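Local coordinates for protein beta-glucosidase (Chaetomella raphigera, PDB 6JXG) that probably hydrolyses terminal, non-reducing beta-D-glucosyl residues with release of beta-D-glucose, as a secreted glycoside hydrolase family 3 enzyme of cellulose degradation, at residues A[91-96]-A[320-325]; A[144-147]-A[151-154]; A[364-369]-A[391-396]. One frame throughout, in Å; residues are numbered along the deposited sequence.

Contact 1: residues A[91-96]-A[320-325]; sequences GLALGQ and ADHKQV
His-322 lies against Ala-93 and Gln-96 on helix 84-100, a helix of the family 3 N-terminal, TIM-barrel-related domain, and so ties that helix to the residues leading into helix 323-332. The backbones come nearest at Ala-93 and His-322, whose CA atoms are 6.0 Å apart. Followed outward, His-322 CB already borders Ala-93 CB, and CG, set anti to the carbonyl carbon (chi1 -60°), carries the ring toward the helix. CD2 then makes the closest apolar approach, 3.5 Å from Ala-93 CB; measured to the ring centroid, this methyl stands 3.9 Å away and over the face, the geometry of a CH-pi contact. CE1 sits 3.5 Å from Ala-93 O, which lies above the same plane but toward the rim. Ala-320 CB touches the opposite face, so the imidazole is sandwiched. At the edge, NE2 donates to Gln-96 OE1 over 2.9 Å with an N-H...O angle of 146°; the acceptor is tilted 22° out of the ring plane, while the donor stays in the plane of the amide carbonyl. The extended Gln-96 chain delivers that oxygen. ND1 is bonded to Glu-97 OE2, so both ring nitrogens are engaged with neighbouring residues of one helix, and the carboxylate of Glu-97 would probably favour a positively charged imidazolium. With a leucine in place of His-322, Gln-96 OE1 and Glu-97 would probably lose their shared partner and the amide would be freer to turn. Beyond the ring, Val-325 contributes a single methyl: its CG1 rests 4.1 Å from Ala-93 CB.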
ATOM      1  N   GLY A  91      -2.534   6.606   9.052  1.00 10.33           N
ATOM      2  CA  GLY A  91      -2.451   7.819   8.251  1.00  9.63           C
ATOM      3  C   GLY A  91      -2.451   9.095   9.083  1.00  9.49           C
ATOM      4  O   GLY A  91      -1.635  10.058   8.850  1.00  7.89           O
ATOM      5  N   LEU A  92      -3.317   9.102  10.062  1.00  9.68           N
ATOM      6  CA  LEU A  92      -3.353  10.224  11.030  1.00 10.52           C
ATOM      7  C   LEU A  92      -1.998  10.381  11.719  1.00 10.68           C
ATOM      8  O   LEU A  92      -1.435  11.502  11.843  1.00 10.14           O
ATOM      9  CB  LEU A  92      -4.483  10.038  12.075  1.00 12.48           C
ATOM     10  CG  LEU A  92      -4.698  11.169  13.073  1.00 14.14           C
ATOM     11  CD1 LEU A  92      -5.293  12.405  12.372  1.00 15.28           C
ATOM     12  CD2 LEU A  92      -5.595  10.732  14.253  1.00 15.67           C
ATOM     13  N   ALA A  93      -1.452   9.261  12.189  1.00 10.29           N
ATOM     14  CA  ALA A  93      -0.197   9.313  12.925  1.00 10.47           C
ATOM     15  C   ALA A  93       0.954   9.790  12.024  1.00 11.13           C
ATOM     16  O   ALA A  93       1.743  10.632  12.433  1.00  9.91           O
ATOM     17  CB  ALA A  93       0.095   7.953  13.496  1.00 10.60           C
ATOM     18  N   LEU A  94       0.990   9.319  10.776  1.00 10.61           N
ATOM     19  CA  LEU A  94       2.020   9.776   9.824  1.00 11.84           C
ATOM     20  C   LEU A  94       1.890  11.252   9.565  1.00 11.56           C
ATOM     21  O   LEU A  94       2.873  12.016   9.556  1.00 10.84           O
ATOM     22  CB  LEU A  94       1.803   9.134   8.457  1.00 12.77           C
ATOM     23  CG  LEU A  94       2.934   8.823   7.528  1.00 15.36           C
ATOM     24  CD1 LEU A  94       2.456   8.690   6.089  1.00 14.63           C
ATOM     25  CD2 LEU A  94       4.367   9.348   7.729  1.00 15.89           C
ATOM     26  N   GLY A  95       0.664  11.648   9.275  1.00 11.44           N
ATOM     27  CA  GLY A  95       0.432  13.057   8.994  1.00 10.95           C
ATOM     28  C   GLY A  95       0.725  13.972  10.174  1.00 10.58           C
ATOM     29  O   GLY A  95       1.234  15.111   9.967  1.00 10.70           O
ATOM     30  N   GLN A  96       0.410  13.521  11.378  1.00 10.76           N
ATOM     31  CA  GLN A  96       0.864  14.262  12.592  1.00 11.21           C
ATOM     32  C   GLN A  96       2.352  14.522  12.670  1.00 11.74           C
ATOM     33  O   GLN A  96       2.820  15.691  12.943  1.00 10.33           O
ATOM     34  CB  GLN A  96       0.371  13.585  13.866  1.00 11.81           C
ATOM     35  CG  GLN A  96      -1.128  13.771  14.033  1.00 12.49           C
ATOM     36  CD  GLN A  96      -1.686  12.948  15.128  1.00 14.31           C
ATOM     37  OE1 GLN A  96      -1.075  11.960  15.586  1.00 15.59           O
ATOM     38  NE2 GLN A  96      -2.886  13.332  15.567  1.00 15.39           N
ATOM     39  N   ALA A 320       5.666  10.921  19.473  1.00 12.40           N
ATOM     40  CA  ALA A 320       4.453  10.966  20.246  1.00 12.45           C
ATOM     41  C   ALA A 320       4.112   9.517  20.718  1.00 11.84           C
ATOM     42  O   ALA A 320       5.018   8.809  21.149  1.00 12.69           O
ATOM     43  CB  ALA A 320       3.348  11.639  19.430  1.00 11.98           C
ATOM     44  N   ASP A 321       2.844   9.109  20.650  1.00 12.05           N
ATOM     45  CA  ASP A 321       2.386   7.790  21.065  1.00 13.46           C
ATOM     46  C   ASP A 321       2.150   6.902  19.832  1.00 14.31           C
ATOM     47  O   ASP A 321       1.377   5.935  19.872  1.00 14.44           O
ATOM     48  CB  ASP A 321       1.080   7.926  21.906  1.00 14.57           C
ATOM     49  CG  ASP A 321      -0.029   8.611  21.155  1.00 16.33           C
ATOM     50  OD1 ASP A 321      -1.168   8.472  21.594  1.00 21.81           O
ATOM     51  OD2 ASP A 321       0.183   9.251  20.122  1.00 14.36           O
ATOM     52  N   HIS A 322       2.823   7.231  18.723  1.00 13.22           N
ATOM     53  CA  HIS A 322       2.529   6.534  17.442  1.00 13.26           C
ATOM     54  C   HIS A 322       2.983   5.106  17.378  1.00 12.92           C
ATOM     55  O   HIS A 322       2.592   4.376  16.458  1.00 14.74           O
ATOM     56  CB  HIS A 322       3.116   7.341  16.279  1.00 12.67           C
ATOM     57  CG  HIS A 322       2.549   8.722  16.181  1.00 12.05           C
ATOM     58  ND1 HIS A 322       3.306   9.816  15.776  1.00 12.23           N
ATOM     59  CD2 HIS A 322       1.321   9.208  16.493  1.00 11.71           C
ATOM     60  CE1 HIS A 322       2.547  10.893  15.796  1.00 11.68           C
ATOM     61  NE2 HIS A 322       1.351  10.559  16.240  1.00 11.39           N
ATOM     62  N   LYS A 323       3.792   4.658  18.352  1.00 13.78           N
ATOM     63  CA  LYS A 323       4.146   3.248  18.375  1.00 14.54           C
ATOM     64  C   LYS A 323       2.935   2.365  18.623  1.00 15.50           C
ATOM     65  O   LYS A 323       2.967   1.150  18.396  1.00 15.06           O
ATOM     66  CB  LYS A 323       5.257   2.962  19.392  1.00 15.06           C
ATOM     67  CG  LYS A 323       4.821   2.997  20.834  1.00 17.03           C
ATOM     68  CD  LYS A 323       5.983   2.669  21.747  1.00 20.03           C
ATOM     69  CE  LYS A 323       5.361   2.459  23.115  1.00 23.94           C
ATOM     70  NZ  LYS A 323       6.324   2.067  24.139  1.00 25.25           N
ATOM     71  N   GLN A 324       1.862   2.946  19.118  1.00 16.01           N
ATOM     72  CA  GLN A 324       0.682   2.109  19.534  1.00 16.76           C
ATOM     73  C   GLN A 324       0.013   1.545  18.278  1.00 14.34           C
ATOM     74  O   GLN A 324      -0.186   0.305  18.104  1.00 11.97           O
ATOM     75  CB  GLN A 324      -0.241   2.980  20.435  1.00 18.95           C
ATOM     76  CG  GLN A 324       0.632   3.351  21.664  1.00 25.79           C
ATOM     77  CD  GLN A 324      -0.053   4.172  22.750  1.00 31.06           C
ATOM     78  OE1 GLN A 324      -1.224   4.493  22.670  1.00 28.98           O
ATOM     79  NE2 GLN A 324       0.713   4.467  23.808  1.00 40.53           N
ATOM     80  N   VAL A 325      -0.264   2.440  17.340  1.00 13.11           N
ATOM     81  CA  VAL A 325      -0.852   1.972  16.071  1.00 13.32           C
ATOM     82  C   VAL A 325       0.166   1.156  15.293  1.00 13.44           C
ATOM     83  O   VAL A 325      -0.218   0.211  14.661  1.00 12.21           O
ATOM     84  CB  VAL A 325      -1.450   3.128  15.220  1.00 14.66           C
ATOM     85  CG1 VAL A 325      -0.381   4.021  14.651  1.00 15.79           C
ATOM     86  CG2 VAL A 325      -2.277   2.530  14.081  1.00 15.43           C
TER

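Contact 2: residues A[144-147]-A[151-154]; sequences GMQD and QACA
Gln-146, in the last turn of helix 131-147, and Gln-151, on the way into strand 151-157, bring their CA atoms to 5.7 Å as the chain reverses through a three-residue connection. The side chain of Gln-146, extended beyond CG, reaches across this turn to place OE1 2.9 Å from Ala-152 N. The bond is fairly straight, with an N-H...O angle of 160°, and the C=O...N angle of 123° in the carbonyl plane puts the donor on a lone pair. OE1 also accepts from Ala-195 N, and NE2 donates to Asn-193 O; the amide is therefore gripped at both ends and its rotation fixed. Its oxygen also stands 3.5 Å from Ala-152 CB. The methyl of that alanine meets Met-145 as well, whose chain bends at chi3 (75°) to bring CE within 3.9 Å of Ala-152 CB, while SD lies alongside. One small residue is thus flanked by a polar and an apolar neighbour from successive positions of the helix. Backbone bonds join strand 151-157 to residues on two sides, Gln-106 and Met-198 among them. A helix turning tightly into an inner parallel strand is the alpha-to-beta connection of the TIM-barrel-like family 3 N-terminal domain.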
ATOM      1  N   GLY A 144      -6.855  10.190   6.959  1.00  9.49           N
ATOM      2  CA  GLY A 144      -6.042  10.308   8.141  1.00  9.60           C
ATOM      3  C   GLY A 144      -4.967  11.359   8.012  1.00 10.57           C
ATOM      4  O   GLY A 144      -4.781  12.226   8.881  1.00 11.55           O
ATOM      5  N   MET A 145      -4.157  11.220   6.987  1.00 11.10           N
ATOM      6  CA  MET A 145      -3.043  12.118   6.769  1.00 10.12           C
ATOM      7  C   MET A 145      -3.490  13.582   6.697  1.00 10.68           C
ATOM      8  O   MET A 145      -2.924  14.473   7.378  1.00  9.95           O
ATOM      9  CB  MET A 145      -2.355  11.751   5.464  1.00 10.52           C
ATOM     10  CG  MET A 145      -1.517  10.489   5.532  1.00 10.02           C
ATOM     11  SD  MET A 145      -0.869   9.930   3.926  1.00 10.36           S
ATOM     12  CE  MET A 145       0.462  11.090   3.614  1.00  9.63           C
ATOM     13  N   GLN A 146      -4.493  13.809   5.874  1.00 10.06           N
ATOM     14  CA  GLN A 146      -4.980  15.164   5.637  1.00 10.72           C
ATOM     15  C   GLN A 146      -5.805  15.710   6.826  1.00 11.59           C
ATOM     16  O   GLN A 146      -5.754  16.918   7.105  1.00 10.68           O
ATOM     17  CB  GLN A 146      -5.701  15.261   4.304  1.00  9.74           C
ATOM     18  CG  GLN A 146      -4.765  14.846   3.163  1.00  9.62           C
ATOM     19  CD  GLN A 146      -5.171  15.233   1.785  1.00 10.37           C
ATOM     20  OE1 GLN A 146      -4.345  15.171   0.851  1.00 10.48           O
ATOM     21  NE2 GLN A 146      -6.425  15.552   1.587  1.00 10.87           N
ATOM     22  N   ASP A 147      -6.453  14.836   7.575  1.00 11.19           N
ATOM     23  CA  ASP A 147      -7.055  15.282   8.834  1.00 12.88           C
ATOM     24  C   ASP A 147      -5.956  15.825   9.790  1.00 13.00           C
ATOM     25  O   ASP A 147      -6.251  16.740  10.525  1.00 11.63           O
ATOM     26  CB  ASP A 147      -7.837  14.143   9.539  1.00 13.58           C
ATOM     27  CG  ASP A 147      -9.179  13.850   8.931  1.00 14.01           C
ATOM     28  OD1 ASP A 147      -9.666  14.589   8.047  1.00 13.00           O
ATOM     29  OD2 ASP A 147      -9.786  12.838   9.398  1.00 13.75           O
ATOM     30  N   GLN A 151      -0.609  17.520   3.269  1.00  9.82           N
ATOM     31  CA  GLN A 151      -1.135  17.145   1.939  1.00  9.36           C
ATOM     32  C   GLN A 151      -0.619  15.725   1.605  1.00  9.75           C
ATOM     33  O   GLN A 151       0.581  15.451   1.709  1.00 10.43           O
ATOM     34  CB  GLN A 151      -0.609  18.102   0.871  1.00  9.72           C
ATOM     35  CG  GLN A 151      -1.042  19.549   1.086  1.00 10.43           C
ATOM     36  CD  GLN A 151      -0.479  20.539   0.068  1.00 11.38           C
ATOM     37  OE1 GLN A 151       0.201  21.567   0.430  1.00 13.31           O
ATOM     38  NE2 GLN A 151      -0.725  20.272  -1.190  1.00  9.60           N
ATOM     39  N   ALA A 152      -1.495  14.814   1.272  1.00  8.83           N
ATOM     40  CA  ALA A 152      -1.080  13.512   0.816  1.00  9.52           C
ATOM     41  C   ALA A 152      -0.860  13.565  -0.700  1.00 10.03           C
ATOM     42  O   ALA A 152      -1.238  14.524  -1.389  1.00 10.52           O
ATOM     43  CB  ALA A 152      -2.171  12.462   1.154  1.00  9.89           C
ATOM     44  N   CYS A 153      -0.174  12.545  -1.201  1.00 10.76           N
ATOM     45  CA  CYS A 153       0.243  12.445  -2.572  1.00 10.45           C
ATOM     46  C   CYS A 153       0.062  10.971  -2.982  1.00 10.61           C
ATOM     47  O   CYS A 153       0.934  10.108  -2.741  1.00 11.02           O
ATOM     48  CB  CYS A 153       1.717  12.834  -2.743  1.00 11.98           C
ATOM     49  SG  CYS A 153       2.219  12.812  -4.535  1.00 12.95           S
ATOM     50  N   ALA A 154      -1.014  10.700  -3.681  1.00 10.99           N
ATOM     51  CA  ALA A 154      -1.215   9.404  -4.262  1.00 11.18           C
ATOM     52  C   ALA A 154      -0.255   9.149  -5.436  1.00 10.69           C
ATOM     53  O   ALA A 154      -0.260   9.884  -6.458  1.00 11.02           O
ATOM     54  CB  ALA A 154      -2.660   9.244  -4.730  1.00 11.17           C
TER

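Contact 3: residues A[364-369]-A[391-396]; sequences AGINSC and PYLVAP
Ile-366 reaches the 391-396 segment with two branches. Its CD1 ends against the Tyr-392 to Leu-393 peptide, 3.6 Å from Tyr-392 C and equally near Leu-393 N, while CG2 lies 3.9 Å from Leu-393 CB. The contact is therefore apolar side chain against backbone and methylene, with no hydrogen bond joining the two segments. The first torsion of Ile-366 (chi1 58°) sets CG1 between the backbone N and the carbonyl carbon, and the extended continuation carries CD1 onto the peptide. Ile-366 itself is presented by a type I beta turn running from Gly-365 to Ser-368. Gly-365 O accepts from two groups of one residue: Ser-368 N at 3.1 Å and Ser-368 OG at 2.7 Å, the hydroxyl tilted 20° from the carbonyl plane. Farther out, Asn-367 OD1 accepts from Phe-390 N, a polar tie just before the second segment, and Cys-369 is held by its disulfide to Cys-374. Tyr-392, turned away from the turn, sends its hydroxyl to Glu-510. Both segments belong to the long excursion of the family 3 C-terminal domain that connects strand 351-355 with helix 396-406; Ala-395 occupies the N-cap of that helix, and Val-394 packs on Asn-513 of helix 511-519.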
ATOM      1  N   ALA A 364      25.134  -5.227  12.478  1.00 20.87           N
ATOM      2  CA  ALA A 364      25.860  -4.002  12.084  1.00 18.79           C
ATOM      3  C   ALA A 364      25.066  -2.727  12.417  1.00 20.46           C
ATOM      4  O   ALA A 364      25.565  -1.643  12.273  1.00 18.35           O
ATOM      5  CB  ALA A 364      26.160  -4.058  10.591  1.00 18.57           C
ATOM      6  N   GLY A 365      23.795  -2.856  12.780  1.00 17.78           N
ATOM      7  CA  GLY A 365      22.941  -1.710  13.052  1.00 17.77           C
ATOM      8  C   GLY A 365      21.663  -1.704  12.186  1.00 16.81           C
ATOM      9  O   GLY A 365      21.721  -2.040  10.978  1.00 16.58           O
ATOM     10  N   ILE A 366      20.528  -1.354  12.813  1.00 15.70           N
ATOM     11  CA  ILE A 366      19.228  -1.529  12.163  1.00 15.70           C
ATOM     12  C   ILE A 366      19.092  -0.548  10.993  1.00 16.26           C
ATOM     13  O   ILE A 366      18.331  -0.827  10.070  1.00 14.20           O
ATOM     14  CB  ILE A 366      18.012  -1.433  13.139  1.00 15.56           C
ATOM     15  CG1 ILE A 366      18.020  -0.065  13.841  1.00 14.35           C
ATOM     16  CG2 ILE A 366      18.041  -2.609  14.127  1.00 16.58           C
ATOM     17  CD1 ILE A 366      17.010   0.154  14.928  1.00 14.27           C
ATOM     18  N   ASN A 367      19.838   0.586  11.063  1.00 15.51           N
ATOM     19  CA  ASN A 367      19.867   1.579   9.976  1.00 14.97           C
ATOM     20  C   ASN A 367      21.195   1.629   9.223  1.00 17.22           C
ATOM     21  O   ASN A 367      21.462   2.622   8.561  1.00 14.24           O
ATOM     22  CB  ASN A 367      19.545   2.964  10.530  1.00 15.25           C
ATOM     23  CG  ASN A 367      18.173   3.036  11.133  1.00 15.89           C
ATOM     24  OD1 ASN A 367      17.192   2.537  10.561  1.00 16.44           O
ATOM     25  ND2 ASN A 367      18.077   3.670  12.326  1.00 17.46           N
ATOM     26  N   SER A 368      21.970   0.530   9.291  1.00 16.29           N
ATOM     27  CA  SER A 368      23.257   0.491   8.689  1.00 17.55           C
ATOM     28  C   SER A 368      23.284   0.300   7.215  1.00 18.51           C
ATOM     29  O   SER A 368      24.326   0.477   6.636  1.00 19.88           O
ATOM     30  CB  SER A 368      24.148  -0.598   9.345  1.00 17.43           C
ATOM     31  OG  SER A 368      23.665  -1.926   9.138  1.00 13.92           O
ATOM     32  N   CYS A 369      22.181  -0.045   6.550  1.00 18.17           N
ATOM     33  CA  CYS A 369      22.222  -0.173   5.076  1.00 16.00           C
ATOM     34  C   CYS A 369      21.463   0.982   4.543  1.00 15.62           C
ATOM     35  O   CYS A 369      20.315   1.175   4.924  1.00 14.90           O
ATOM     36  CB  CYS A 369      21.573  -1.519   4.581  1.00 19.59           C
ATOM     37  SG  CYS A 369      22.252  -3.033   5.382  1.00 26.76           S
ATOM     38  N   PRO A 391      13.617   4.202  14.773  1.00 12.42           N
ATOM     39  CA  PRO A 391      14.097   4.722  16.082  1.00 13.46           C
ATOM     40  C   PRO A 391      14.566   3.577  16.999  1.00 14.21           C
ATOM     41  O   PRO A 391      15.328   3.807  17.918  1.00 14.28           O
ATOM     42  CB  PRO A 391      12.866   5.409  16.696  1.00 13.70           C
ATOM     43  CG  PRO A 391      11.700   4.778  16.002  1.00 13.27           C
ATOM     44  CD  PRO A 391      12.159   4.246  14.663  1.00 12.58           C
ATOM     45  N   TYR A 392      14.129   2.373  16.695  1.00 13.58           N
ATOM     46  CA  TYR A 392      14.491   1.118  17.388  1.00 12.71           C
ATOM     47  C   TYR A 392      13.793   0.063  16.527  1.00 12.51           C
ATOM     48  O   TYR A 392      12.976   0.410  15.668  1.00 13.10           O
ATOM     49  CB  TYR A 392      13.956   1.100  18.832  1.00 13.25           C
ATOM     50  CG  TYR A 392      12.476   1.208  18.971  1.00 12.19           C
ATOM     51  CD1 TYR A 392      11.652   0.083  18.893  1.00 12.06           C
ATOM     52  CD2 TYR A 392      11.854   2.445  19.146  1.00 13.73           C
ATOM     53  CE1 TYR A 392      10.280   0.180  18.974  1.00 12.17           C
ATOM     54  CE2 TYR A 392      10.469   2.544  19.257  1.00 11.96           C
ATOM     55  CZ  TYR A 392       9.679   1.396  19.132  1.00 13.09           C
ATOM     56  OH  TYR A 392       8.273   1.497  19.234  1.00 12.50           O
ATOM     57  N   LEU A 393      14.163  -1.193  16.658  1.00 12.36           N
ATOM     58  CA  LEU A 393      13.420  -2.259  15.939  1.00 12.94           C
ATOM     59  C   LEU A 393      13.323  -3.413  16.912  1.00 13.23           C
ATOM     60  O   LEU A 393      14.363  -3.979  17.302  1.00 13.71           O
ATOM     61  CB  LEU A 393      14.139  -2.671  14.648  1.00 12.58           C
ATOM     62  CG  LEU A 393      13.562  -3.922  13.948  1.00 12.49           C
ATOM     63  CD1 LEU A 393      12.103  -3.706  13.606  1.00 11.39           C
ATOM     64  CD2 LEU A 393      14.383  -4.264  12.715  1.00 12.15           C
ATOM     65  N   VAL A 394      12.114  -3.717  17.371  1.00 12.97           N
ATOM     66  CA  VAL A 394      11.913  -4.901  18.209  1.00 14.92           C
ATOM     67  C   VAL A 394      12.016  -6.197  17.335  1.00 15.82           C
ATOM     68  O   VAL A 394      11.129  -6.495  16.547  1.00 13.34           O
ATOM     69  CB  VAL A 394      10.573  -4.889  18.949  1.00 15.88           C
ATOM     70  CG1 VAL A 394      10.498  -6.122  19.856  1.00 18.10           C
ATOM     71  CG2 VAL A 394      10.378  -3.622  19.737  1.00 16.94           C
ATOM     72  N   ALA A 395      13.136  -6.898  17.442  1.00 14.63           N
ATOM     73  CA  ALA A 395      13.284  -8.155  16.738  1.00 15.58           C
ATOM     74  C   ALA A 395      12.525  -9.277  17.436  1.00 14.81           C
ATOM     75  O   ALA A 395      12.264  -9.193  18.613  1.00 16.23           O
ATOM     76  CB  ALA A 395      14.741  -8.525  16.620  1.00 15.63           C
ATOM     77  N   PRO A 396      12.217 -10.359  16.715  1.00 13.75           N
ATOM     78  CA  PRO A 396      11.476 -11.451  17.394  1.00 14.98           C
ATOM     79  C   PRO A 396      12.123 -11.906  18.718  1.00 15.20           C
ATOM     80  O   PRO A 396      11.450 -12.072  19.727  1.00 15.07           O
ATOM     81  CB  PRO A 396      11.530 -12.573  16.372  1.00 14.20           C
ATOM     82  CG  PRO A 396      11.470 -11.859  15.060  1.00 14.91           C
ATOM     83  CD  PRO A 396      12.363 -10.606  15.283  1.00 14.86           C
TER

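Contact 2 is the most interior of the three, its centre about 14 Å from the chain centre, whereas contacts 1 and 3, about 17 and 22 Å out, are partly buried. Contacts 1 and 2 share a neighbourhood: helix 84-100 packs on helix 131-147, with Gly-91 O 3.3 Å from Met-145 CG and Leu-94 CD1 4.0 Å from Met-145 CE. Both use a glutamine carbonyl as acceptor, for an imidazole in one and a backbone amide in the other; contact 3 relies on apolar touch between two parts of one long loop. Lys-323 CB meets Tyr-392 OH at 3.4 Å, joining contact 1 to contact 3, while contacts 2 and 3 stay about 17 Å apart at their nearest atoms.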